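Local coordinates for protein 6-aminohexanoate-cyclic-dimer hydrolase (Arthrobacter sp., PDB 3A2Q) that hydrolyses the cyclic dimer of 6-aminohexanoate, a by-product of nylon-6 manufacture, to the linear dimer, at residues A[175-178]-A[179-183]; A[271-275]-A[276-280]; A[392-396]-A[397-401]; A[417-420]-A[421-425]. The protein carries 1 engineered substitution. One frame throughout, in Å; residues are numbered along the deposited sequence.

Contact 1 (A[175-178]-A[179-183])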
loop_
_atom_site.group_PDB
_atom_site.type_symbol
_atom_site.label_atom_id
_atom_site.label_comp_id
_atom_site.label_asym_id
_atom_site.label_seq_id
_atom_site.Cartn_x
_atom_site.Cartn_y
_atom_site.Cartn_z
ATOM N N VAL A 175 -0.248 -0.475 2.004
ATOM C CA VAL A 175 -0.032 -0.992 0.652
ATOM C C VAL A 175 0.377 -2.456 0.812
ATOM O O VAL A 175 -0.157 -3.346 0.148
ATOM C CB VAL A 175 1.084 -0.233 -0.111
ATOM C CG1 VAL A 175 1.650 -1.113 -1.223
ATOM C CG2 VAL A 175 0.522 1.043 -0.716
ATOM N N ARG A 176 1.316 -2.700 1.717
ATOM C CA ARG A 176 1.807 -4.046 1.964
ATOM C C ARG A 176 0.736 -4.993 2.491
ATOM O O ARG A 176 0.676 -6.148 2.077
ATOM C CB ARG A 176 2.991 -3.995 2.932
ATOM C CG ARG A 176 4.243 -3.353 2.330
ATOM C CD ARG A 176 5.223 -2.958 3.439
ATOM N NE ARG A 176 4.730 -1.791 4.163
ATOM C CZ ARG A 176 5.122 -1.435 5.385
ATOM N NH1 ARG A 176 6.020 -2.160 6.042
ATOM N NH2 ARG A 176 4.608 -0.351 5.953
ATOM N N ILE A 177 -0.121 -4.513 3.387
ATOM C CA ILE A 177 -1.174 -5.364 3.944
ATOM C C ILE A 177 -2.148 -5.840 2.861
ATOM O O ILE A 177 -2.375 -7.041 2.714
ATOM C CB ILE A 177 -1.919 -4.634 5.099
ATOM C CG1 ILE A 177 -0.945 -4.428 6.265
ATOM C CG2 ILE A 177 -3.111 -5.465 5.573
ATOM C CD1 ILE A 177 -1.426 -3.503 7.362
ATOM N N PRO A 178 -2.739 -4.911 2.087
ATOM C CA PRO A 178 -3.667 -5.347 1.038
ATOM C C PRO A 178 -2.984 -6.270 0.029
ATOM O O PRO A 178 -3.620 -7.157 -0.532
ATOM C CB PRO A 178 -4.124 -4.035 0.402
ATOM C CG PRO A 178 -3.983 -3.042 1.518
ATOM C CD PRO A 178 -2.696 -3.442 2.177
ATOM N N ALA A 179 -1.691 -6.049 -0.214
ATOM C CA ALA A 179 -0.946 -6.886 -1.151
ATOM C C ALA A 179 -0.838 -8.299 -0.590
ATOM O O ALA A 179 -1.060 -9.273 -1.300
ATOM C CB ALA A 179 0.463 -6.308 -1.391
ATOM N N SER A 180 -0.493 -8.406 0.689
ATOM C CA SER A 180 -0.370 -9.709 1.338
ATOM C C SER A 180 -1.710 -10.453 1.296
ATOM O O SER A 180 -1.792 -11.616 0.889
ATOM C CB SER A 180 0.061 -9.524 2.798
ATOM O OG SER A 180 0.092 -10.764 3.495
ATOM N N VAL A 181 -2.758 -9.754 1.715
ATOM C CA VAL A 181 -4.108 -10.314 1.769
ATOM C C VAL A 181 -4.708 -10.663 0.409
ATOM O O VAL A 181 -5.496 -11.606 0.305
ATOM C CB VAL A 181 -5.052 -9.330 2.506
ATOM C CG1 VAL A 181 -6.513 -9.784 2.389
ATOM C CG2 VAL A 181 -4.629 -9.217 3.954
ATOM N N CYS A 182 -4.327 -9.919 -0.631
ATOM C CA CYS A 182 -4.859 -10.147 -1.972
ATOM C C CYS A 182 -3.941 -10.881 -2.944
ATOM O O CYS A 182 -4.279 -11.040 -4.115
ATOM C CB CYS A 182 -5.297 -8.821 -2.592
ATOM S SG CYS A 182 -6.659 -8.043 -1.692
ATOM N N GLY A 183 -2.781 -11.320 -2.471
ATOM C CA GLY A 183 -1.883 -12.068 -3.336
ATOM C C GLY A 183 -1.222 -11.326 -4.481
ATOM O O GLY A 183 -1.091 -11.864 -5.582
#
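Val175 to Cys182 make a local contact along helix 176-182, the short buried helix that starts two residues after Ala174, an engineered residue at the position assigned by similarity to the acyl-ester nucleophile. Four backbone bonds, each from residue i+4 back to residue i, tie the first turn to the second. Ala179 N reaches Val175 O at 3.1 Å, Ser180 N and Arg176 O meet at 2.9 Å, and Val181 N to Ile177 O is almost straight, with an angle of 175° at the hydrogen. The last of the series, from Cys182 N to Pro178 O, is more bent. Pro178 has no N-H to give, which the first turn of a helix tolerates, and its ring projects outward while its carbonyl keeps its place in the series. Side-chain contact within the helix is light. Val181 CG2, anti to the carbonyl carbon while CG1 is anti to the backbone N (chi1 171°), leans back over the preceding turn, 3.4 Å from Ile177 O and 4.4 Å from Ile177 CG2. Cys182 does likewise: SG, anti to the carbonyl carbon, lies 3.4 Å from Pro178 O. Gly183 then ends the helix in a Schellman motif, its phi positive at 68°. Polar ends are satisfied outside, Arg176 by a salt bridge to Asp170 and Ser180 OG by Gly450 N. Phe215 of strand 211-216 packs on Val175, Pro178 and Ala179, whereas Met421 of helix 416-422 lies against Ile177 and Val181, and Ser437 of strand 435-442 meets Ser180.

Contact 2 (A[271-275]-A[276-280])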
loop_
_atom_site.group_PDB
_atom_site.type_symbol
_atom_site.label_atom_id
_atom_site.label_comp_id
_atom_site.label_asym_id
_atom_site.label_seq_id
_atom_site.Cartn_x
_atom_site.Cartn_y
_atom_site.Cartn_z
ATOM N N PHE A 271 1.163 -11.473 21.327
ATOM C CA PHE A 271 0.258 -12.341 20.580
ATOM C C PHE A 271 1.125 -13.327 19.809
ATOM O O PHE A 271 2.288 -13.046 19.537
ATOM C CB PHE A 271 -0.678 -11.551 19.642
ATOM C CG PHE A 271 0.026 -10.791 18.554
ATOM C CD1 PHE A 271 0.610 -11.457 17.480
ATOM C CD2 PHE A 271 0.108 -9.403 18.610
ATOM C CE1 PHE A 271 1.273 -10.751 16.479
ATOM C CE2 PHE A 271 0.765 -8.687 17.619
ATOM C CZ PHE A 271 1.351 -9.364 16.549
ATOM N N ALA A 272 0.570 -14.488 19.478
ATOM C CA ALA A 272 1.337 -15.501 18.766
ATOM C C ALA A 272 1.262 -15.330 17.258
ATOM O O ALA A 272 0.181 -15.176 16.687
ATOM C CB ALA A 272 0.850 -16.897 19.159
ATOM N N LEU A 273 2.418 -15.351 16.610
ATOM C CA LEU A 273 2.445 -15.225 15.165
ATOM C C LEU A 273 1.776 -16.471 14.584
ATOM O O LEU A 273 2.093 -17.597 14.979
ATOM C CB LEU A 273 3.890 -15.132 14.663
ATOM C CG LEU A 273 4.079 -15.159 13.142
ATOM C CD1 LEU A 273 3.418 -13.934 12.522
ATOM C CD2 LEU A 273 5.565 -15.188 12.816
ATOM N N ASP A 274 0.840 -16.264 13.662
ATOM C CA ASP A 274 0.149 -17.371 13.011
ATOM C C ASP A 274 1.179 -18.312 12.380
ATOM O O ASP A 274 2.027 -17.876 11.607
ATOM C CB ASP A 274 -0.779 -16.847 11.920
ATOM C CG ASP A 274 -1.450 -17.964 11.145
ATOM O OD1 ASP A 274 -2.393 -18.576 11.681
ATOM O OD2 ASP A 274 -1.025 -18.242 10.006
ATOM N N PRO A 275 1.100 -19.616 12.689
ATOM C CA PRO A 275 2.027 -20.623 12.154
ATOM C C PRO A 275 2.169 -20.645 10.634
ATOM O O PRO A 275 3.269 -20.858 10.114
ATOM C CB PRO A 275 1.464 -21.942 12.688
ATOM C CG PRO A 275 0.741 -21.528 13.947
ATOM C CD PRO A 275 0.079 -20.242 13.549
ATOM N N GLU A 276 1.066 -20.444 9.920
ATOM C CA GLU A 276 1.115 -20.468 8.464
ATOM C C GLU A 276 1.827 -19.240 7.925
ATOM O O GLU A 276 2.530 -19.325 6.927
ATOM C CB GLU A 276 -0.294 -20.586 7.871
ATOM C CG GLU A 276 -1.045 -21.819 8.391
ATOM C CD GLU A 276 -2.244 -22.204 7.547
ATOM O OE1 GLU A 276 -2.852 -21.316 6.916
ATOM O OE2 GLU A 276 -2.588 -23.407 7.533
ATOM N N CYS A 277 1.644 -18.097 8.582
ATOM C CA CYS A 277 2.334 -16.882 8.162
ATOM C C CYS A 277 3.833 -17.081 8.398
ATOM O O CYS A 277 4.657 -16.741 7.550
ATOM C CB CYS A 277 1.847 -15.678 8.970
ATOM S SG CYS A 277 0.192 -15.152 8.523
ATOM N N ALA A 278 4.177 -17.643 9.553
ATOM C CA ALA A 278 5.572 -17.880 9.891
ATOM C C ALA A 278 6.222 -18.866 8.922
ATOM O O ALA A 278 7.363 -18.670 8.505
ATOM C CB ALA A 278 5.687 -18.401 11.316
ATOM N N ALA A 279 5.488 -19.912 8.553
ATOM C CA ALA A 279 6.019 -20.929 7.650
ATOM C C ALA A 279 6.306 -20.388 6.249
ATOM O O ALA A 279 7.228 -20.850 5.582
ATOM C CB ALA A 279 5.054 -22.112 7.573
ATOM N N ALA A 280 5.513 -19.417 5.804
ATOM C CA ALA A 280 5.701 -18.821 4.485
ATOM C C ALA A 280 7.018 -18.064 4.475
ATOM O O ALA A 280 7.796 -18.157 3.530
ATOM C CB ALA A 280 4.546 -17.867 4.162
#
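Leu273 lays its CD2 methyl over the methyl of Ala278, CD2 to CB 3.5 Å, while CD1 lies farther off, 4.3 Å from Cys277 CB. This apolar pair joins the residue before the N-cap to the fourth residue of the first turn, a hydrophobic staple at the start of helix 275-290, and Asp274 between them is the N-cap. With its CG turned opposite the backbone N (chi1 176°), the Asp274 carboxylate folds forward under the open amides of the first turn. OD2 accepts from Cys277 N at 3.0 Å, the donor approaching on the anti side and 21° out of the carboxylate plane, and takes a second, weak bond from Glu276 N at an angle of only 121°. The backbone continues the grip as Ala278 N bonds to Asp274 O and Ala279 N to Pro275 O. Gln392 NE2 donates to both Asp274 OD2 and Glu276 OE1; it stands between like charges 4.7 Å apart (OD2 to OE1) and probably eases their repulsion, as the helix N-terminus would for Asp274. The other oxygen of Glu276, OE2, bonds to Ser444 OG, on the side where Ile449 of strand 448-455 packs. Replacing Asp274 by an alanine would probably leave the amides of Glu276 and Cys277 without their cap and deprive Gln392 of one of its acceptors. Cys277 tucks in beneath the capping residue, its SG beside its own backbone N and 3.9 Å from Asp274 CB.

Contact 3 (A[392-396]-A[397-401]); sequences QTPEI and GELML
Glu395 to Glu398 form a type II beta turn closed by Glu398 N and Glu395 O at 3.0 Å, the donor standing above the carbonyl plane. Its third position is Gly397, with phi 94°; a CB there would run into the carbonyl oxygen of Ile396. The Glu398 side chain closes the turn a second time from the opposite direction. CG lies across from the backbone N (chi1 -167°) and the chain is extended beyond it, which brings OE1 back to Glu395 N at 3.1 Å in a bond of 162°, met from above the carboxylate plane. Glu398 OE1 also rests 3.4 Å from Pro394 CA, and Glu398 CD is 3.6 Å from Pro394 CB. This reciprocal pair, main chain one way and side chain the other, fixes the turn in the long loop between strand 383-387 and helix 416-422. OE2 of Glu398 forms a salt bridge with Arg391, which probably offsets the nearby Glu395 carboxylate. Past the turn, Leu399 crosses the Pro394 ring obliquely, CD1 to CG 4.0 Å, and both side chains also touch Met421 of helix 416-422. One water bridges the bend, donating to Glu395 O and accepting from Leu399 N, each at 3.0 Å. Gly397 N is taken up by Glu130 OE1, while Pro394 and Ile396 make backbone hydrogen bonds to Ser146 and Gly144.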
loop_
_atom_site.group_PDB
_atom_site.type_symbol
_atom_site.label_atom_id
_atom_site.label_comp_id
_atom_site.label_asym_id
_atom_site.label_seq_id
_atom_site.Cartn_x
_atom_site.Cartn_y
_atom_site.Cartn_z
ATOM N N GLN A 392 -4.420 -14.812 10.135
ATOM C CA GLN A 392 -5.198 -15.263 8.993
ATOM C C GLN A 392 -6.051 -14.062 8.591
ATOM O O GLN A 392 -6.284 -13.168 9.400
ATOM C CB GLN A 392 -6.097 -16.433 9.403
ATOM C CG GLN A 392 -5.344 -17.714 9.775
ATOM C CD GLN A 392 -4.834 -18.466 8.553
ATOM O OE1 GLN A 392 -5.575 -18.685 7.596
ATOM N NE2 GLN A 392 -3.571 -18.876 8.588
ATOM N N THR A 393 -6.518 -14.035 7.350
ATOM C CA THR A 393 -7.321 -12.911 6.882
ATOM C C THR A 393 -8.704 -12.875 7.536
ATOM O O THR A 393 -9.420 -13.874 7.562
ATOM C CB THR A 393 -7.440 -12.957 5.352
ATOM O OG1 THR A 393 -6.132 -12.797 4.789
ATOM C CG2 THR A 393 -8.356 -11.850 4.835
ATOM N N PRO A 394 -9.080 -11.716 8.097
ATOM C CA PRO A 394 -10.380 -11.553 8.755
ATOM C C PRO A 394 -11.573 -11.600 7.803
ATOM O O PRO A 394 -11.449 -11.322 6.611
ATOM C CB PRO A 394 -10.256 -10.193 9.447
ATOM C CG PRO A 394 -9.244 -9.462 8.610
ATOM C CD PRO A 394 -8.230 -10.529 8.302
ATOM N N GLU A 395 -12.734 -11.961 8.338
ATOM C CA GLU A 395 -13.946 -12.001 7.531
ATOM C C GLU A 395 -14.480 -10.574 7.447
ATOM O O GLU A 395 -14.208 -9.753 8.328
ATOM C CB GLU A 395 -15.009 -12.899 8.187
ATOM C CG GLU A 395 -14.607 -14.354 8.328
ATOM C CD GLU A 395 -15.710 -15.213 8.928
ATOM O OE1 GLU A 395 -16.242 -14.846 9.996
ATOM O OE2 GLU A 395 -16.042 -16.260 8.333
ATOM N N ILE A 396 -15.224 -10.274 6.387
ATOM C CA ILE A 396 -15.823 -8.954 6.227
ATOM C C ILE A 396 -16.640 -8.672 7.488
ATOM O O ILE A 396 -17.364 -9.547 7.971
ATOM C CB ILE A 396 -16.781 -8.911 5.010
ATOM C CG1 ILE A 396 -15.989 -9.041 3.707
ATOM C CG2 ILE A 396 -17.588 -7.614 5.023
ATOM C CD1 ILE A 396 -15.023 -7.901 3.464
ATOM N N GLY A 397 -16.511 -7.464 8.026
ATOM C CA GLY A 397 -17.251 -7.094 9.220
ATOM C C GLY A 397 -16.505 -7.292 10.527
ATOM O O GLY A 397 -16.761 -6.596 11.512
ATOM N N GLU A 398 -15.564 -8.228 10.535
ATOM C CA GLU A 398 -14.797 -8.534 11.734
ATOM C C GLU A 398 -14.032 -7.357 12.356
ATOM O O GLU A 398 -14.056 -7.176 13.571
ATOM C CB GLU A 398 -13.825 -9.676 11.430
ATOM C CG GLU A 398 -13.187 -10.299 12.650
ATOM C CD GLU A 398 -12.182 -11.373 12.281
ATOM O OE1 GLU A 398 -12.481 -12.186 11.381
ATOM O OE2 GLU A 398 -11.098 -11.412 12.899
ATOM N N LEU A 399 -13.363 -6.551 11.535
ATOM C CA LEU A 399 -12.582 -5.438 12.069
ATOM C C LEU A 399 -13.321 -4.112 12.282
ATOM O O LEU A 399 -12.772 -3.186 12.886
ATOM C CB LEU A 399 -11.336 -5.209 11.200
ATOM C CG LEU A 399 -10.354 -6.388 11.104
ATOM C CD1 LEU A 399 -9.044 -5.923 10.458
ATOM C CD2 LEU A 399 -10.073 -6.944 12.490
ATOM N N MET A 400 -14.555 -4.012 11.798
ATOM C CA MET A 400 -15.331 -2.787 11.979
ATOM C C MET A 400 -16.066 -2.859 13.314
ATOM O O MET A 400 -16.927 -3.713 13.518
ATOM C CB MET A 400 -16.328 -2.602 10.834
ATOM C CG MET A 400 -15.675 -2.337 9.482
ATOM S SD MET A 400 -14.587 -0.887 9.483
ATOM C CE MET A 400 -15.778 0.446 9.244
ATOM N N LEU A 401 -15.709 -1.960 14.224
ATOM C CA LEU A 401 -16.302 -1.923 15.557
ATOM C C LEU A 401 -17.605 -1.131 15.624
ATOM O O LEU A 401 -17.724 -0.054 15.039
ATOM C CB LEU A 401 -15.295 -1.330 16.542
ATOM C CG LEU A 401 -13.927 -2.015 16.572
ATOM C CD1 LEU A 401 -12.958 -1.179 17.381
ATOM C CD2 LEU A 401 -14.059 -3.414 17.149
HETATM O O HOH W 1 -13.106 -6.993 8.563
#

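Contact 4 (A[417-420]-A[421-425]); sequences GSLQ and MLAFT
From Ser418 onward, toward the end of helix 416-422, the backbone bonds tighten toward i to i+3 spacing. Met421 N reaches Ser418 O at 2.9 Å from well above the carbonyl plane, 57° out of it. Leu419 O is then shared by two weak donors, Leu422 N at 3.1 Å and Ala423 N at 2.9 Å. The side chains of Leu419 and Leu422 meet on one flank, crossing at about a right angle with their CD1 methyls 4.0 Å apart. Leu422 CG sits between the backbone N and the carbonyl carbon, the crowded position (chi1 54°), and this turns the side chain back over the preceding turn: CD1 comes 3.6 Å from Leu419 O and CG 3.8 Å from Ser418 O. Met421 CG, anti to the carbonyl carbon and beside the backbone N (chi1 -62°), lies 3.8 Å from Gly417 O, and the bends at chi2 and chi3 act only beyond it. Leu422 also comes to about 4 Å from a bound 6-aminohexanoic acid, so this end of the helix borders the ligand site. With an alanine at Leu422, the CD1 methyl of Leu419 would probably lose its nearer apolar partner and a gap would be likely to open beside the ligand. Farther on, Thr425 N bonds back to Leu422 O. Gln420 O is held by Thr390 OG1 and Gly417 O by Arg391 NH1. Ile177 of helix 176-182 packs against Leu422 and Thr425, and Phe424 lies against Leu386 and Pro387 of strand 383-387.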
loop_
_atom_site.group_PDB
_atom_site.type_symbol
_atom_site.label_atom_id
_atom_site.label_comp_id
_atom_site.label_asym_id
_atom_site.label_seq_id
_atom_site.Cartn_x
_atom_site.Cartn_y
_atom_site.Cartn_z
ATOM N N GLY A 417 -7.640 -7.384 17.022
ATOM C CA GLY A 417 -7.753 -7.923 15.676
ATOM C C GLY A 417 -7.107 -7.130 14.558
ATOM O O GLY A 417 -6.629 -7.716 13.590
ATOM N N SER A 418 -7.108 -5.805 14.673
ATOM C CA SER A 418 -6.494 -4.962 13.657
ATOM C C SER A 418 -4.995 -4.872 13.903
ATOM O O SER A 418 -4.205 -4.829 12.962
ATOM C CB SER A 418 -7.097 -3.549 13.678
ATOM O OG SER A 418 -8.432 -3.540 13.206
ATOM N N LEU A 419 -4.599 -4.842 15.175
ATOM C CA LEU A 419 -3.184 -4.754 15.506
ATOM C C LEU A 419 -2.378 -5.846 14.802
ATOM O O LEU A 419 -1.306 -5.578 14.262
ATOM C CB LEU A 419 -2.979 -4.850 17.023
ATOM C CG LEU A 419 -1.529 -4.870 17.527
ATOM C CD1 LEU A 419 -0.792 -3.631 17.049
ATOM C CD2 LEU A 419 -1.508 -4.952 19.050
ATOM N N GLN A 420 -2.900 -7.071 14.783
ATOM C CA GLN A 420 -2.176 -8.171 14.151
ATOM C C GLN A 420 -1.996 -8.031 12.640
ATOM O O GLN A 420 -1.135 -8.686 12.055
ATOM C CB GLN A 420 -2.832 -9.514 14.472
ATOM C CG GLN A 420 -2.612 -9.957 15.908
ATOM C CD GLN A 420 -2.781 -11.462 16.088
ATOM O OE1 GLN A 420 -3.702 -11.922 16.766
ATOM N NE2 GLN A 420 -1.882 -12.235 15.479
ATOM N N MET A 421 -2.800 -7.186 12.008
ATOM C CA MET A 421 -2.671 -6.977 10.574
ATOM C C MET A 421 -1.471 -6.074 10.271
ATOM O O MET A 421 -0.789 -6.256 9.265
ATOM C CB MET A 421 -3.926 -6.308 10.011
ATOM C CG MET A 421 -5.211 -7.102 10.154
ATOM S SD MET A 421 -5.172 -8.638 9.248
ATOM C CE MET A 421 -5.397 -8.043 7.568
ATOM N N LEU A 422 -1.212 -5.108 11.149
ATOM C CA LEU A 422 -0.132 -4.147 10.918
ATOM C C LEU A 422 1.098 -4.180 11.829
ATOM O O LEU A 422 2.012 -3.374 11.651
ATOM C CB LEU A 422 -0.723 -2.726 10.921
ATOM C CG LEU A 422 -1.554 -2.295 12.139
ATOM C CD1 LEU A 422 -0.656 -2.124 13.355
ATOM C CD2 LEU A 422 -2.271 -0.974 11.843
ATOM N N ALA A 423 1.144 -5.106 12.783
ATOM C CA ALA A 423 2.279 -5.166 13.707
ATOM C C ALA A 423 3.646 -5.359 13.044
ATOM O O ALA A 423 4.644 -4.823 13.523
ATOM C CB ALA A 423 2.048 -6.255 14.755
ATOM N N PHE A 424 3.698 -6.123 11.955
ATOM C CA PHE A 424 4.966 -6.360 11.258
ATOM C C PHE A 424 5.241 -5.381 10.106
ATOM O O PHE A 424 6.287 -5.461 9.455
ATOM C CB PHE A 424 5.012 -7.792 10.715
ATOM C CG PHE A 424 5.358 -8.838 11.747
ATOM C CD1 PHE A 424 5.256 -8.568 13.112
ATOM C CD2 PHE A 424 5.747 -10.112 11.347
ATOM C CE1 PHE A 424 5.534 -9.552 14.060
ATOM C CE2 PHE A 424 6.028 -11.103 12.288
ATOM C CZ PHE A 424 5.920 -10.821 13.648
ATOM N N THR A 425 4.318 -4.457 9.845
ATOM C CA THR A 425 4.536 -3.498 8.767
ATOM C C THR A 425 4.800 -2.083 9.280
ATOM O O THR A 425 5.634 -1.360 8.735
ATOM C CB THR A 425 3.336 -3.444 7.785
ATOM O OG1 THR A 425 2.112 -3.367 8.525
ATOM C CG2 THR A 425 3.313 -4.672 6.879
#

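Overall arrangement
Contacts 3 and 4 each touch the other three. Contact 4 meets contact 1 where Ile177 CD1 lies 3.7 Å from Leu422 CB and Arg176 NH1 probably bonds to Thr425 O at 2.8 Å. Contact 3 reaches it through Pro394 CD, 3.7 Å from Met421 SD, and contact 2 through Phe271 CZ, 3.7 Å from Ala423 CB. Gln392 NE2, probably bonded to Asp274 OD2 and Glu276 OE1 at 3.0 Å, joins contacts 2 and 3. Contacts 1 and 3 meet at Val181 CG1 and Thr393 CG2, 3.7 Å apart, whereas contacts 1 and 2 do not touch. The Pro178 side chain is about 7 Å from that of Ser150, probably part of the charge relay system; contact 2 lies away from the annotated sites.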